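Local coordinates for protein NANS (YJHS), A 9-O-acetyl N-acetylneuraminic acid esterase (Escherichia coli O157:H7 EDL933, PDB 3PT5) that probably removes the 9-O-acetyl group from 9-O-acetyl-N-acetylneuraminic acid, a host sialic acid on which the bacterium can then grow, at residues H49-Q54 / P116-N121; Q29-A34 / G236-Y241; N264-D269 / L331-E336; H81-M86 / H148-D153. All blocks are in the same frame, centred on the assembly; numbering follows the deposited sequence.

Contact 1: residues H49-Q54 / P116-N121; sequences HPRIKQ and PFIPDN
R51 reaches across to the backbone of I118, P119 and D120, and most of what holds it there is polar. The closest direct approach is R51 NH2 to P119 O, at 3.1 Å. The same nitrogen donates to the carbonyl of A122, just past the second segment. D120 O lies about 3.5 Å above one face of the guanidinium, toward its rim. Two waters extend the link. Water 1 accepts from R51 NH2 at 2.9 Å and donates to I118 O, while water 2 donates to D120 O at 2.9 Å and takes only a weak bond from R51 NE. An arginine suits this surface place because its several N-H groups can serve carbonyls pointing in different directions. The bend at chi3 (68°) brings the guanidinium alongside the P119 and D120 carbonyls.

In the alpha/beta/alpha sandwich of the SGNH hydrolases, strands 52-55 and 122-130 are parallel neighbours, and this contact ties together the chain leading into each of them; R51 itself pairs through its backbone with I124.

Van der Waals contact is slight: I118 CG1 lies 3.8 Å from R51 NH2, while the isoleucine also packs on Y22 and I124.

Within the first segment, a type I turn from H49 to I52 sets the base of the arginine. R51 N donates to H49 ND1 (2.8 Å, 166°), meeting the imidazole at its edge, and I52 N closes the turn on H49 O.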
# COMPACT_ATOMS: atom_id res chain seq x y z
N HIS A 49 -0.84 -14.08 -9.46
CA HIS A 49 -1.79 -14.52 -10.50
C HIS A 49 -1.38 -13.87 -11.80
O HIS A 49 -0.95 -12.72 -11.79
CB HIS A 49 -3.21 -14.10 -10.12
CG HIS A 49 -4.25 -14.61 -11.07
ND1 HIS A 49 -4.41 -14.09 -12.33
CD2 HIS A 49 -5.17 -15.59 -10.94
CE1 HIS A 49 -5.39 -14.74 -12.95
NE2 HIS A 49 -5.86 -15.66 -12.13
N PRO A 50 -1.48 -14.61 -12.93
CA PRO A 50 -1.03 -14.01 -14.19
C PRO A 50 -1.75 -12.74 -14.65
O PRO A 50 -1.24 -12.03 -15.51
CB PRO A 50 -1.27 -15.12 -15.22
CG PRO A 50 -1.33 -16.36 -14.46
CD PRO A 50 -1.88 -16.02 -13.09
N ARG A 51 -2.94 -12.48 -14.10
CA ARG A 51 -3.69 -11.30 -14.48
C ARG A 51 -3.45 -10.11 -13.55
O ARG A 51 -4.02 -9.04 -13.76
CB ARG A 51 -5.18 -11.61 -14.60
CG ARG A 51 -5.52 -12.47 -15.83
CD ARG A 51 -6.95 -12.98 -15.66
NE ARG A 51 -7.93 -11.91 -15.75
CZ ARG A 51 -9.16 -11.98 -15.24
NH1 ARG A 51 -9.56 -13.09 -14.60
NH2 ARG A 51 -10.01 -10.97 -15.37
N ILE A 52 -2.59 -10.30 -12.54
CA ILE A 52 -2.44 -9.28 -11.49
C ILE A 52 -0.99 -8.81 -11.49
O ILE A 52 -0.09 -9.61 -11.21
CB ILE A 52 -2.79 -9.84 -10.12
CG1 ILE A 52 -4.26 -10.28 -10.10
CG2 ILE A 52 -2.52 -8.78 -9.01
CD1 ILE A 52 -4.70 -10.90 -8.80
N LYS A 53 -0.81 -7.55 -11.84
CA LYS A 53 0.50 -6.96 -12.16
C LYS A 53 0.79 -5.74 -11.31
O LYS A 53 -0.09 -5.25 -10.57
CB LYS A 53 0.56 -6.59 -13.65
CG LYS A 53 0.25 -7.70 -14.59
CD LYS A 53 1.36 -8.75 -14.60
CE LYS A 53 1.06 -9.80 -15.68
NZ LYS A 53 1.91 -11.00 -15.45
N GLN A 54 2.04 -5.29 -11.35
CA GLN A 54 2.42 -4.04 -10.71
C GLN A 54 3.40 -3.32 -11.60
O GLN A 54 3.98 -3.93 -12.50
CB GLN A 54 3.02 -4.29 -9.31
CG GLN A 54 4.40 -5.05 -9.34
CD GLN A 54 4.96 -5.31 -7.98
OE1 GLN A 54 5.04 -4.39 -7.15
NE2 GLN A 54 5.36 -6.57 -7.70
N PRO A 116 -12.36 -11.13 -9.40
CA PRO A 116 -13.54 -11.84 -9.92
C PRO A 116 -14.61 -10.92 -10.46
O PRO A 116 -15.52 -11.37 -11.17
CB PRO A 116 -14.08 -12.57 -8.69
CG PRO A 116 -12.96 -12.65 -7.75
CD PRO A 116 -12.12 -11.45 -7.98
N PHE A 117 -14.51 -9.63 -10.16
CA PHE A 117 -15.54 -8.67 -10.52
C PHE A 117 -15.32 -7.90 -11.82
O PHE A 117 -16.16 -7.07 -12.23
CB PHE A 117 -15.71 -7.72 -9.34
CG PHE A 117 -16.25 -8.39 -8.13
CD1 PHE A 117 -17.62 -8.62 -8.00
CD2 PHE A 117 -15.40 -8.81 -7.12
CE1 PHE A 117 -18.12 -9.24 -6.86
CE2 PHE A 117 -15.89 -9.41 -6.01
CZ PHE A 117 -17.26 -9.64 -5.86
N ILE A 118 -14.21 -8.17 -12.49
CA ILE A 118 -13.86 -7.42 -13.72
C ILE A 118 -13.91 -8.34 -14.95
O ILE A 118 -13.95 -9.56 -14.81
CB ILE A 118 -12.44 -6.75 -13.62
CG1 ILE A 118 -11.34 -7.79 -13.71
CG2 ILE A 118 -12.29 -5.89 -12.35
CD1 ILE A 118 -9.96 -7.21 -13.75
N PRO A 119 -13.92 -7.75 -16.18
CA PRO A 119 -14.08 -8.61 -17.35
C PRO A 119 -12.96 -9.61 -17.58
O PRO A 119 -11.85 -9.33 -17.24
CB PRO A 119 -14.15 -7.62 -18.50
CG PRO A 119 -14.71 -6.37 -17.88
CD PRO A 119 -14.02 -6.32 -16.53
N ASP A 120 -13.25 -10.77 -18.18
CA ASP A 120 -12.20 -11.78 -18.43
C ASP A 120 -10.95 -11.27 -19.16
O ASP A 120 -9.88 -11.86 -19.03
CB ASP A 120 -12.75 -12.97 -19.25
CG ASP A 120 -13.59 -13.92 -18.43
OD1 ASP A 120 -13.58 -13.86 -17.18
OD2 ASP A 120 -14.26 -14.77 -19.07
N ASN A 121 -11.08 -10.22 -19.96
CA ASN A 121 -10.02 -9.74 -20.81
C ASN A 121 -9.26 -8.57 -20.16
O ASN A 121 -8.40 -7.94 -20.78
CB ASN A 121 -10.57 -9.38 -22.19
CG ASN A 121 -11.48 -8.15 -22.16
OD1 ASN A 121 -12.25 -7.94 -21.22
ND2 ASN A 121 -11.40 -7.33 -23.19
O HOH W 1 -12.16 -12.01 -13.74
O HOH W 2 -7.22 -10.87 -18.69

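Contact 2: residues Q29-A34 / G236-Y241; sequences QSNAMA and GDTTWY
N31, on the loop after strand 20-28, meets T238 and T239, which lead from strand 233-236 into helix 240-245. The QSN sequence of the loop fits the first conserved block of the SGNH hydrolases, the block that carries their nucleophilic serine. Q29 opens the loop: its O accepts from A32 N in a short 3-10 turn, and its side-chain OE1 takes the N-H of G191. S30, the serine of the block and so probably the nucleophile, touches H312 with its side chain, consistent with the serine-histidine pairing of this family.

N31 comes next and carries the contact. With CG anti to its own carbonyl carbon (chi1 -79°), its amide extends toward the threonines, with N31 ND2 3.9 Å from T238 OG1. Both of these atoms bond to E192 OE2, so the carboxylate oxygen joins the two segments. N31 OD1 accepts from F313 N, which fixes which way round the amide lies; asparagine suits a buried place that needs a donor and an acceptor on one flat group.

Across from it, T239 is the N-cap of helix 240-245. Its OG1 takes a weak bond from Y241 N (3.3 Å) and also bonds S310 O, while its methyl CG2 packs 3.9 Å from N31 ND2.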
# COMPACT_ATOMS: atom_id res chain seq x y z
N GLN A 29 2.49 5.30 4.03
CA GLN A 29 3.64 4.84 4.82
C GLN A 29 3.54 3.35 5.15
O GLN A 29 2.91 2.61 4.40
CB GLN A 29 3.96 5.79 5.98
CG GLN A 29 2.94 5.92 7.09
CD GLN A 29 3.26 7.13 7.96
OE1 GLN A 29 2.56 8.12 7.91
NE2 GLN A 29 4.37 7.07 8.70
N SER A 30 4.16 2.91 6.24
CA SER A 30 4.34 1.48 6.48
C SER A 30 3.10 0.62 6.39
O SER A 30 3.17 -0.49 5.87
CB SER A 30 5.04 1.22 7.82
OG SER A 30 4.23 1.65 8.89
N ASN A 31 1.95 1.11 6.88
CA ASN A 31 0.77 0.23 6.93
C ASN A 31 0.05 0.07 5.59
O ASN A 31 -0.83 -0.78 5.46
CB ASN A 31 -0.16 0.60 8.09
CG ASN A 31 0.36 0.06 9.41
OD1 ASN A 31 0.76 -1.12 9.47
ND2 ASN A 31 0.41 0.91 10.45
N ALA A 32 0.48 0.81 4.59
CA ALA A 32 -0.01 0.68 3.22
C ALA A 32 0.74 -0.42 2.46
O ALA A 32 0.26 -0.90 1.44
CB ALA A 32 0.15 1.98 2.47
N MET A 33 1.91 -0.80 2.99
CA MET A 33 2.83 -1.66 2.27
C MET A 33 3.22 -2.89 3.08
O MET A 33 2.56 -3.24 4.04
CB MET A 33 4.06 -0.85 1.86
CG MET A 33 4.71 -0.07 2.99
SD MET A 33 6.26 0.69 2.47
CE MET A 33 7.30 -0.77 2.24
N ALA A 34 4.30 -3.56 2.68
CA ALA A 34 4.61 -4.84 3.23
C ALA A 34 5.35 -4.72 4.56
O ALA A 34 6.57 -4.75 4.61
CB ALA A 34 5.45 -5.64 2.20
N GLY A 236 -7.21 4.48 4.58
CA GLY A 236 -7.33 3.46 5.61
C GLY A 236 -6.94 3.94 6.99
O GLY A 236 -6.13 4.85 7.17
N ASP A 237 -7.51 3.26 7.98
CA ASP A 237 -7.22 3.51 9.38
C ASP A 237 -5.81 3.00 9.77
O ASP A 237 -5.02 2.52 8.92
CB ASP A 237 -8.32 2.82 10.21
CG ASP A 237 -8.59 3.49 11.57
OD1 ASP A 237 -7.87 4.43 11.96
OD2 ASP A 237 -9.56 3.04 12.25
N THR A 238 -5.48 3.11 11.05
CA THR A 238 -4.18 2.65 11.55
C THR A 238 -4.42 1.67 12.71
O THR A 238 -5.57 1.33 13.01
CB THR A 238 -3.29 3.84 11.95
OG1 THR A 238 -1.98 3.36 12.30
CG2 THR A 238 -3.88 4.62 13.09
N THR A 239 -3.33 1.17 13.31
CA THR A 239 -3.44 0.17 14.37
C THR A 239 -3.80 0.77 15.72
O THR A 239 -3.68 1.98 15.93
CB THR A 239 -2.15 -0.64 14.58
OG1 THR A 239 -1.22 0.14 15.36
CG2 THR A 239 -1.53 -1.01 13.26
N TRP A 240 -4.15 -0.12 16.65
CA TRP A 240 -4.58 0.31 17.97
C TRP A 240 -3.48 1.04 18.71
O TRP A 240 -3.77 1.89 19.54
CB TRP A 240 -5.06 -0.88 18.79
CG TRP A 240 -4.05 -1.96 19.09
CD1 TRP A 240 -3.91 -3.16 18.42
CD2 TRP A 240 -3.11 -2.00 20.18
NE1 TRP A 240 -2.92 -3.93 19.02
CE2 TRP A 240 -2.42 -3.24 20.10
CE3 TRP A 240 -2.78 -1.10 21.22
CZ2 TRP A 240 -1.41 -3.59 21.00
CZ3 TRP A 240 -1.77 -1.46 22.12
CH2 TRP A 240 -1.10 -2.69 21.99
N TYR A 241 -2.23 0.69 18.41
CA TYR A 241 -1.07 1.36 19.06
C TYR A 241 -1.14 2.89 18.85
O TYR A 241 -1.02 3.70 19.82
CB TYR A 241 0.26 0.80 18.52
CG TYR A 241 1.41 1.71 18.94
CD1 TYR A 241 1.92 1.65 20.23
CD2 TYR A 241 1.92 2.66 18.07
CE1 TYR A 241 2.94 2.50 20.65
CE2 TYR A 241 2.94 3.54 18.47
CZ TYR A 241 3.43 3.44 19.77
OH TYR A 241 4.42 4.28 20.18

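Contact 3: residues N264-D269 / L331-E336; sequences NIIFVD and LQFWRE
The F333 ring meets N264 at its edge and touches I266 CD1 with its own CD1, joining the last turn of helix 315-335 to strand 265-268, an outermost strand of the central sheet in this alpha/beta/alpha sandwich. The CB of F333 leaves the helix toward the strand, and CG continues anti to the backbone N (chi1 179°), so the ring reaches well away from the helix. F333 CD1 packs on I266 CD1 at 3.8 Å, the two side chains crossing at about a right angle. I266 has an unusual chi2 of 104°, away from the staggered positions, which hints at some strain. On the other side of the ring, F333 CD2 sits about 3.5 Å above the centre of the indole of its neighbour W334.

Phenylalanine fits here because a flat apolar ring packs between helix and sheet, where it also rests on P232 and F234; it makes a cation-pi contact with R337 as well.

Toward its tip the ring comes to N264, whose positive phi is a backbone shape asparagine tolerates better than most residues. The amide plane stands 86° to the ring, and its ND2 is held by D230 O. F333 CZ lies 3.9 Å from N264 CG. At the rim the carbonyl oxygen approaches nearly in the ring plane, where the C-H groups are slightly positive: N264 OD1 is 3.5 Å from F333 CE1.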
# COMPACT_ATOMS: atom_id res chain seq x y z
N ASN A 264 -15.10 12.64 -2.50
CA ASN A 264 -14.62 11.28 -2.76
C ASN A 264 -13.39 10.92 -1.95
O ASN A 264 -12.46 10.31 -2.45
CB ASN A 264 -14.39 11.07 -4.26
CG ASN A 264 -15.68 11.21 -5.05
OD1 ASN A 264 -16.78 10.98 -4.52
ND2 ASN A 264 -15.55 11.57 -6.32
N ILE A 265 -13.45 11.27 -0.67
CA ILE A 265 -12.44 10.83 0.27
C ILE A 265 -13.18 9.82 1.13
O ILE A 265 -14.10 10.18 1.87
CB ILE A 265 -11.85 12.00 1.11
CG1 ILE A 265 -11.31 13.12 0.19
CG2 ILE A 265 -10.79 11.48 2.12
CD1 ILE A 265 -10.07 12.78 -0.66
N ILE A 266 -12.78 8.55 1.01
CA ILE A 266 -13.56 7.47 1.63
C ILE A 266 -12.73 6.80 2.72
O ILE A 266 -11.70 6.19 2.43
CB ILE A 266 -14.04 6.46 0.57
CG1 ILE A 266 -14.91 7.15 -0.48
CG2 ILE A 266 -14.85 5.32 1.20
CD1 ILE A 266 -14.20 7.36 -1.76
N PHE A 267 -13.19 6.93 3.96
CA PHE A 267 -12.52 6.34 5.10
C PHE A 267 -12.79 4.85 5.19
O PHE A 267 -13.95 4.39 5.19
CB PHE A 267 -12.94 7.02 6.40
CG PHE A 267 -12.21 6.53 7.61
CD1 PHE A 267 -10.82 6.70 7.73
CD2 PHE A 267 -12.91 5.96 8.65
CE1 PHE A 267 -10.17 6.24 8.91
CE2 PHE A 267 -12.26 5.50 9.80
CZ PHE A 267 -10.91 5.66 9.93
N VAL A 268 -11.71 4.07 5.26
CA VAL A 268 -11.82 2.63 5.35
C VAL A 268 -11.30 2.17 6.71
O VAL A 268 -10.13 2.34 6.99
CB VAL A 268 -11.01 1.93 4.19
CG1 VAL A 268 -11.12 0.43 4.34
CG2 VAL A 268 -11.50 2.36 2.84
N ASP A 269 -12.16 1.58 7.54
CA ASP A 269 -11.67 1.07 8.81
C ASP A 269 -11.81 -0.43 9.00
O ASP A 269 -12.43 -1.10 8.17
CB ASP A 269 -12.23 1.89 9.99
CG ASP A 269 -13.71 1.72 10.18
OD1 ASP A 269 -14.38 1.02 9.38
OD2 ASP A 269 -14.22 2.30 11.17
N LEU A 331 -15.63 -1.53 -4.45
CA LEU A 331 -16.80 -2.05 -5.17
C LEU A 331 -18.01 -1.17 -4.95
O LEU A 331 -18.72 -0.83 -5.90
CB LEU A 331 -17.11 -3.49 -4.77
CG LEU A 331 -16.07 -4.57 -5.11
CD1 LEU A 331 -16.48 -5.89 -4.45
CD2 LEU A 331 -15.89 -4.76 -6.62
N GLN A 332 -18.24 -0.78 -3.70
CA GLN A 332 -19.34 0.11 -3.37
C GLN A 332 -19.24 1.44 -4.11
O GLN A 332 -20.22 1.90 -4.69
CB GLN A 332 -19.43 0.35 -1.88
CG GLN A 332 -20.66 1.16 -1.52
CD GLN A 332 -20.84 1.32 -0.04
OE1 GLN A 332 -21.47 2.27 0.41
NE2 GLN A 332 -20.32 0.37 0.73
N PHE A 333 -18.06 2.05 -4.10
CA PHE A 333 -17.91 3.35 -4.74
C PHE A 333 -18.28 3.26 -6.21
O PHE A 333 -19.06 4.06 -6.74
CB PHE A 333 -16.48 3.88 -4.62
CG PHE A 333 -16.30 5.19 -5.29
CD1 PHE A 333 -16.58 6.37 -4.60
CD2 PHE A 333 -15.89 5.26 -6.62
CE1 PHE A 333 -16.45 7.59 -5.23
CE2 PHE A 333 -15.77 6.50 -7.26
CZ PHE A 333 -16.05 7.66 -6.55
N TRP A 334 -17.72 2.26 -6.88
CA TRP A 334 -17.90 2.12 -8.31
C TRP A 334 -19.30 1.68 -8.73
O TRP A 334 -19.73 2.00 -9.83
CB TRP A 334 -16.76 1.30 -8.91
CG TRP A 334 -15.51 2.16 -8.91
CD1 TRP A 334 -14.39 1.98 -8.15
CD2 TRP A 334 -15.30 3.37 -9.66
NE1 TRP A 334 -13.47 3.00 -8.40
CE2 TRP A 334 -14.02 3.87 -9.31
CE3 TRP A 334 -16.08 4.09 -10.59
CZ2 TRP A 334 -13.49 5.05 -9.88
CZ3 TRP A 334 -15.57 5.25 -11.14
CH2 TRP A 334 -14.26 5.72 -10.80
N ARG A 335 -20.01 1.01 -7.82
CA ARG A 335 -21.40 0.57 -8.05
C ARG A 335 -22.46 1.63 -7.75
O ARG A 335 -23.61 1.52 -8.21
CB ARG A 335 -21.71 -0.67 -7.23
CG ARG A 335 -21.18 -1.98 -7.81
CD ARG A 335 -21.31 -3.06 -6.78
NE ARG A 335 -21.04 -4.39 -7.32
CZ ARG A 335 -20.69 -5.44 -6.60
NH1 ARG A 335 -20.52 -5.33 -5.28
NH2 ARG A 335 -20.47 -6.60 -7.18
N GLU A 336 -22.12 2.62 -6.93
CA GLU A 336 -23.12 3.60 -6.48
C GLU A 336 -23.20 4.79 -7.43
O GLU A 336 -23.91 5.75 -7.16
CB GLU A 336 -22.84 4.06 -5.03
CG GLU A 336 -21.67 4.99 -4.91
CD GLU A 336 -21.19 5.17 -3.48
OE1 GLU A 336 -21.85 4.62 -2.55
OE2 GLU A 336 -20.15 5.87 -3.29

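Contact 4: residues H81-M86 / H148-D153; sequences HDVQDM and HGASHD
S151, whose carbonyl O rests against V83, has its hydroxyl gripped by two partners: S151 OG donates to D153 OD1 at 2.7 Å, approaching from above the carboxylate plane (36° out of it), and accepts from the backbone N of T143. A serine suits this place because one hydroxyl can donate one hydrogen bond and accept another, holding the bend after strand 149-150 in shape.

The A150 methyl and the S151 carbonyl face the first segment. V83 CG1 lies 3.8 Å from S151 O and 4.0 Å from A150 CB; with CG1 anti to the backbone N (chi1 -176°), that methyl is the one presented to the second segment. The branched valine and the small alanine thus meet methyl to methyl. A water lies 3.0 Å from both V83 O and A150 O, bridging the two backbones, although its partners may exceed its protons.

Just before A150, H148 and G149 form a classic beta bulge facing S145 in the two-stranded antiparallel sheet 144-145/149-150; G149 takes the positive phi (85°) that glycine adopts easily.

Helix 162-176 covers the contact: V83 packs on its L163 and D166, and D166 OD2 accepts from A150 N. Next to V83, D82 OD1 takes the N-H of C130, fastening the first segment to the end of strand 122-130.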
# COMPACT_ATOMS: atom_id res chain seq x y z
N HIS A 81 6.78 -3.48 -5.09
CA HIS A 81 7.80 -2.55 -5.50
C HIS A 81 7.56 -1.13 -5.01
O HIS A 81 7.58 -0.17 -5.76
CB HIS A 81 7.93 -2.62 -7.01
CG HIS A 81 8.81 -3.74 -7.49
ND1 HIS A 81 8.70 -5.04 -7.04
CD2 HIS A 81 9.83 -3.74 -8.38
CE1 HIS A 81 9.61 -5.79 -7.64
NE2 HIS A 81 10.30 -5.02 -8.47
N ASP A 82 7.34 -1.00 -3.71
CA ASP A 82 7.21 0.32 -3.11
C ASP A 82 8.56 1.03 -3.07
O ASP A 82 9.60 0.42 -3.39
CB ASP A 82 6.57 0.16 -1.73
CG ASP A 82 5.06 -0.22 -1.82
OD1 ASP A 82 4.28 0.62 -2.32
OD2 ASP A 82 4.65 -1.34 -1.40
N VAL A 83 8.56 2.31 -2.70
CA VAL A 83 9.78 3.10 -2.66
C VAL A 83 10.78 2.49 -1.69
O VAL A 83 12.01 2.47 -1.95
CB VAL A 83 9.48 4.55 -2.24
CG1 VAL A 83 10.73 5.41 -2.28
CG2 VAL A 83 8.38 5.14 -3.12
N GLN A 84 10.27 2.00 -0.56
CA GLN A 84 11.09 1.21 0.34
C GLN A 84 11.05 -0.28 0.02
O GLN A 84 9.98 -0.88 -0.06
CB GLN A 84 10.64 1.42 1.77
CG GLN A 84 11.59 0.81 2.77
CD GLN A 84 11.05 0.88 4.16
OE1 GLN A 84 9.87 1.22 4.37
NE2 GLN A 84 11.88 0.51 5.14
N ASP A 85 12.23 -0.87 -0.15
CA ASP A 85 12.35 -2.27 -0.55
C ASP A 85 12.41 -3.19 0.67
O ASP A 85 13.39 -3.17 1.42
CB ASP A 85 13.63 -2.42 -1.41
CG ASP A 85 13.83 -3.82 -1.98
OD1 ASP A 85 13.15 -4.78 -1.55
OD2 ASP A 85 14.72 -3.96 -2.86
N MET A 86 11.33 -3.96 0.89
CA MET A 86 11.24 -4.85 2.05
C MET A 86 11.55 -6.31 1.72
O MET A 86 11.42 -7.18 2.58
CB MET A 86 9.82 -4.77 2.68
CG MET A 86 9.35 -3.37 3.09
SD MET A 86 10.43 -2.55 4.29
CE MET A 86 9.96 -3.47 5.76
N HIS A 148 14.35 6.21 -12.66
CA HIS A 148 14.24 5.25 -11.55
C HIS A 148 13.30 5.62 -10.38
O HIS A 148 13.17 4.83 -9.44
CB HIS A 148 15.63 4.92 -10.98
CG HIS A 148 16.57 4.33 -11.98
ND1 HIS A 148 16.50 3.01 -12.36
CD2 HIS A 148 17.60 4.87 -12.66
CE1 HIS A 148 17.45 2.76 -13.25
NE2 HIS A 148 18.12 3.88 -13.45
N GLY A 149 12.70 6.80 -10.42
CA GLY A 149 11.70 7.18 -9.41
C GLY A 149 12.31 7.77 -8.17
O GLY A 149 13.49 8.13 -8.17
N ALA A 150 11.51 7.86 -7.10
CA ALA A 150 11.98 8.48 -5.84
C ALA A 150 13.19 7.75 -5.24
O ALA A 150 13.25 6.52 -5.30
CB ALA A 150 10.84 8.54 -4.82
N SER A 151 14.14 8.51 -4.68
CA SER A 151 15.34 7.96 -4.07
C SER A 151 14.97 7.17 -2.82
O SER A 151 13.92 7.42 -2.23
CB SER A 151 16.34 9.07 -3.69
OG SER A 151 15.78 10.04 -2.79
N HIS A 152 15.85 6.25 -2.41
CA HIS A 152 15.66 5.45 -1.19
C HIS A 152 15.34 6.30 0.03
O HIS A 152 14.63 5.84 0.93
CB HIS A 152 16.91 4.61 -0.86
CG HIS A 152 17.37 3.72 -1.97
ND1 HIS A 152 18.71 3.51 -2.24
CD2 HIS A 152 16.68 2.98 -2.87
CE1 HIS A 152 18.82 2.67 -3.26
NE2 HIS A 152 17.61 2.33 -3.66
N ASP A 153 15.89 7.52 0.07
CA ASP A 153 15.73 8.43 1.20
C ASP A 153 14.63 9.51 1.04
O ASP A 153 14.59 10.47 1.81
CB ASP A 153 17.08 9.07 1.57
CG ASP A 153 17.62 10.01 0.49
OD1 ASP A 153 17.44 9.73 -0.72
OD2 ASP A 153 18.24 11.02 0.85
O HOH W 3 13.89 3.95 -3.82

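How the contacts relate
The centre of contact 2, which holds the probable nucleophile, lies about 9 Å from the centre of the chain, nearer than those of the other three. Contact 4 adjoins it, M33 CE lying 3.4 Å from M86 CG, so the 81-86 loop backs the segment that bears S30. Contact 3 continues from contact 2 through neighbouring sheet strands, D237 N meeting V268 O at 3.0 Å. Contact 1, at the start of its strands, is joined to contact 4 by Q54 OE1 and H81 N, 2.8 Å apart, and to contact 3 by F117 CE1 against R335 NH2 at 3.5 Å. Contacts 3 and 4 lie on opposite sides of the chain centre, their nearest atoms about 17 Å apart.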